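Local coordinates for protein MDM10 isoform 1 (Saccharomyces cerevisiae, PDB 7BTX) that helps tether the endoplasmic reticulum to mitochondria as part of the ERMES complex and acts in late assembly of the TOM complex in the mitochondrial outer membrane, at residues Q7-F12 with Q166-G171; L269-N272 with H277-S280. One frame throughout, in Å; residues are numbered along the deposited sequence.

Contact 1: residues Q7-F12 with Q166-G171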
# COMPACT_ATOMS: atom_id res chain seq x y z
N GLN D 7 1.66 16.96 26.56
CA GLN D 7 0.55 17.13 27.49
C GLN D 7 0.70 16.24 28.71
O GLN D 7 0.04 16.48 29.73
CB GLN D 7 -0.79 16.88 26.80
CG GLN D 7 -0.85 15.64 25.94
CD GLN D 7 -2.09 15.61 25.06
OE1 GLN D 7 -3.06 16.31 25.32
NE2 GLN D 7 -2.05 14.82 24.00
N VAL D 8 1.54 15.21 28.63
CA VAL D 8 2.05 14.57 29.84
C VAL D 8 2.94 15.54 30.60
O VAL D 8 2.86 15.65 31.83
CB VAL D 8 2.80 13.27 29.48
CG1 VAL D 8 3.52 12.71 30.67
CG2 VAL D 8 1.85 12.23 28.95
N LEU D 9 3.77 16.28 29.86
CA LEU D 9 4.72 17.20 30.46
C LEU D 9 4.02 18.38 31.12
O LEU D 9 4.39 18.79 32.22
CB LEU D 9 5.69 17.69 29.38
CG LEU D 9 6.58 18.87 29.70
CD1 LEU D 9 7.63 18.38 30.64
CD2 LEU D 9 7.21 19.41 28.45
N ARG D 10 2.99 18.92 30.48
CA ARG D 10 2.27 20.04 31.07
C ARG D 10 1.38 19.59 32.21
O ARG D 10 1.01 20.41 33.06
CB ARG D 10 1.45 20.76 30.00
N ALA D 11 1.01 18.31 32.26
CA ALA D 11 0.22 17.82 33.38
C ALA D 11 1.09 17.62 34.61
O ALA D 11 0.60 17.70 35.74
CB ALA D 11 -0.48 16.52 33.01
N PHE D 12 2.38 17.34 34.41
CA PHE D 12 3.30 17.22 35.53
C PHE D 12 3.70 18.58 36.06
O PHE D 12 4.00 18.74 37.25
CB PHE D 12 4.53 16.43 35.11
CG PHE D 12 5.44 16.08 36.23
CD1 PHE D 12 5.06 15.17 37.20
CD2 PHE D 12 6.70 16.66 36.32
CE1 PHE D 12 5.90 14.85 38.23
CE2 PHE D 12 7.54 16.33 37.36
CZ PHE D 12 7.14 15.43 38.31
N GLN D 166 14.97 21.55 38.07
CA GLN D 166 14.38 20.37 37.46
C GLN D 166 15.32 19.83 36.40
O GLN D 166 16.07 20.59 35.78
CB GLN D 166 13.02 20.69 36.85
CG GLN D 166 12.06 19.55 36.87
CD GLN D 166 10.77 19.89 36.18
OE1 GLN D 166 10.75 20.11 34.98
NE2 GLN D 166 9.69 19.94 36.94
N PHE D 167 15.28 18.52 36.20
CA PHE D 167 16.05 17.87 35.16
C PHE D 167 15.09 17.12 34.25
O PHE D 167 14.05 16.64 34.70
CB PHE D 167 17.08 16.90 35.74
CG PHE D 167 17.88 16.17 34.71
CD1 PHE D 167 18.83 16.83 33.95
CD2 PHE D 167 17.68 14.82 34.49
CE1 PHE D 167 19.56 16.16 33.00
CE2 PHE D 167 18.41 14.14 33.54
CZ PHE D 167 19.35 14.81 32.79
N MET D 168 15.42 17.04 32.96
CA MET D 168 14.55 16.40 32.00
C MET D 168 15.36 15.70 30.94
O MET D 168 16.35 16.24 30.45
CB MET D 168 13.63 17.42 31.33
CG MET D 168 12.34 17.68 32.04
SD MET D 168 11.23 18.57 30.95
CE MET D 168 11.43 17.62 29.45
N LEU D 169 14.93 14.50 30.57
CA LEU D 169 15.47 13.77 29.44
C LEU D 169 14.36 13.55 28.43
O LEU D 169 13.19 13.45 28.79
CB LEU D 169 16.06 12.43 29.86
CG LEU D 169 17.54 12.38 30.19
CD1 LEU D 169 17.81 11.27 31.16
CD2 LEU D 169 18.33 12.17 28.93
N LYS D 170 14.72 13.49 27.15
CA LYS D 170 13.72 13.32 26.10
C LYS D 170 14.39 12.57 24.94
O LYS D 170 15.06 13.18 24.11
CB LYS D 170 13.17 14.65 25.63
CG LYS D 170 11.84 15.04 26.22
CD LYS D 170 11.53 16.48 25.88
CE LYS D 170 10.07 16.81 26.09
NZ LYS D 170 9.82 18.27 25.96
N GLY D 171 14.17 11.27 24.90
CA GLY D 171 14.67 10.46 23.81
C GLY D 171 13.61 10.18 22.77
O GLY D 171 12.42 10.06 23.06

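Contact 2: residues L269-N272 with H277-S280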
# COMPACT_ATOMS: atom_id res chain seq x y z
N LEU D 269 6.83 41.75 21.25
CA LEU D 269 7.87 42.10 20.29
C LEU D 269 8.94 41.02 20.25
O LEU D 269 9.67 40.84 21.22
CB LEU D 269 8.53 43.43 20.65
CG LEU D 269 7.97 44.78 20.19
CD1 LEU D 269 7.99 44.87 18.67
CD2 LEU D 269 6.59 45.08 20.75
N SER D 270 9.06 40.31 19.13
CA SER D 270 10.12 39.32 19.00
C SER D 270 11.26 39.89 18.17
O SER D 270 11.21 41.02 17.69
CB SER D 270 9.58 38.03 18.39
OG SER D 270 10.62 37.29 17.79
N TRP D 271 12.30 39.09 17.98
CA TRP D 271 13.50 39.47 17.24
C TRP D 271 14.27 38.21 16.91
O TRP D 271 14.06 37.15 17.51
CB TRP D 271 14.37 40.45 18.03
CG TRP D 271 15.32 41.25 17.20
CD1 TRP D 271 15.22 41.51 15.87
CD2 TRP D 271 16.51 41.90 17.64
NE1 TRP D 271 16.28 42.27 15.45
CE2 TRP D 271 17.09 42.53 16.53
CE3 TRP D 271 17.16 42.01 18.88
CZ2 TRP D 271 18.27 43.26 16.60
CZ3 TRP D 271 18.33 42.73 18.96
CH2 TRP D 271 18.87 43.35 17.83
N ASN D 272 15.17 38.32 15.94
CA ASN D 272 16.06 37.25 15.51
C ASN D 272 17.24 37.88 14.79
O ASN D 272 17.19 38.03 13.56
CB ASN D 272 15.33 36.26 14.61
CG ASN D 272 16.00 34.91 14.54
OD1 ASN D 272 17.23 34.81 14.48
ND2 ASN D 272 15.20 33.85 14.56
N HIS D 277 14.53 38.75 11.39
CA HIS D 277 13.10 38.48 11.29
C HIS D 277 12.38 39.01 12.53
O HIS D 277 12.13 38.30 13.50
CB HIS D 277 12.86 36.99 11.09
CG HIS D 277 11.42 36.64 10.88
ND1 HIS D 277 10.65 36.04 11.85
CD2 HIS D 277 10.61 36.81 9.81
CE1 HIS D 277 9.43 35.85 11.39
NE2 HIS D 277 9.38 36.31 10.15
N ILE D 278 12.05 40.30 12.47
CA ILE D 278 11.28 40.91 13.55
C ILE D 278 9.83 40.48 13.44
O ILE D 278 9.21 40.56 12.38
CB ILE D 278 11.40 42.44 13.49
CG1 ILE D 278 12.87 42.86 13.62
CG2 ILE D 278 10.56 43.10 14.57
CD1 ILE D 278 13.07 44.35 13.73
N SER D 279 9.29 39.99 14.55
CA SER D 279 7.88 39.68 14.67
C SER D 279 7.23 40.62 15.67
O SER D 279 7.90 41.31 16.44
CB SER D 279 7.65 38.23 15.10
OG SER D 279 6.33 38.06 15.56
N SER D 280 5.90 40.64 15.66
CA SER D 280 5.14 41.46 16.58
C SER D 280 3.74 40.89 16.68
O SER D 280 3.15 40.51 15.67
CB SER D 280 5.08 42.91 16.10
OG SER D 280 4.30 43.70 16.96

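Contact 1: residues Q7-F12 with Q166-G171
The side-chain amide of Q166 faces helix segment 7-12. Its OE1 receives a weak hydrogen bond from the hydroxyl of Y13, one residue beyond F12 on the same helix, while Q166 NE2 merely comes near the phenyl group, 4.2 Å from F12 CE2. That amide nitrogen approaches the ring at an oblique angle. Next along the strand, M168 meets L9 through its thioether: SD lies 3.6 Å from L9 CD1, and M168 CE is 4.1 Å from the same methyl. The bend at chi3 of M168 (46°) turns CE back toward that methyl, and the two side chains cross at about a right angle. The other branch serves K170, whose chain is extended beyond CG and delivers NZ to 3.8 Å from L9 CD2. L9 holds its CG anti to the backbone N (chi1 167°), a setting in which the forked end divides between these two partners. Q166, M168 and K170 alternate with F167 and L169, which point off the helix, as expected of a strand in a beta-barrel wall with an N-terminal helix lodged inside, an arrangement also found in VDAC and Tom40. The short axes run nearly antiparallel (168°) and come no closer than 12.6 Å, so side chains alone span the gap; the segments share no hydrogen bond, and 152 Å² is buried. On the helix's flank, I158 of strand 152-162 also touches L9, F12 and Q166, and the lysine chain of K170 packs against M5 and D6.

Contact 2: residues L269-N272 with H277-S280
W271 and I278 make the principal side-chain contact, crossing obliquely on one side of the paired backbones. The indole offers the five-membered part of its ring: CD1 lies 3.5 Å from I278 CG1, and NE1 is 3.9 Å from that same carbon. The methylene approaches the ring plane on a slant. I278 sets CG1 anti to its own carbonyl carbon (chi1 -59°), which sends the longer branch to the tryptophan and CG2 toward the neighbouring backbone, 3.8 Å from S270 O. The serine pair is arranged differently. S270 CB and S279 CB stand 3.8 Å apart, and S270 OG comes within 4.1 Å of S279 CB, so the contact there is mainly between the methylenes. Beside them the backbones are joined by S270 N donating to S279 O over 3.1 Å. The bond is moderately straight (151° at the hydrogen), but the donor sits well above the carbonyl plane, 55° out of it. Farther along, N272 CB is 4.0 Å from H277 O. Together the segments form the two arms of a hairpin connection on the surface, linking strand 263-269 to strand 280-284. On one flank W271 O accepts a hydrogen bond from S249 OG of strand 245-258; on the other, S279 touches K295 and D297 of strand 292-297, while H277 and I278 reach N299 and L300 in the loop that follows.

In the fold
Contacts 1 and 2 follow one another along the chain, and their centres are 28 Å apart; the nearest atoms are about 20 Å apart, so they do not touch. They represent two aspects of one beta barrel. Contact 1 is buried, 13 Å from the chain centre, and sets helix 5-16 against the wall strand 165-174. Contact 2, 19 Å from that centre, lies at the surface, where antiparallel neighbours in the wall are connected. The strand directions support the barrel assignment: successive strands are antiparallel, whereas strand 44-48 pairs in parallel with the C-terminal strand 491-492, the closure expected of odd-stranded mitochondrial barrels.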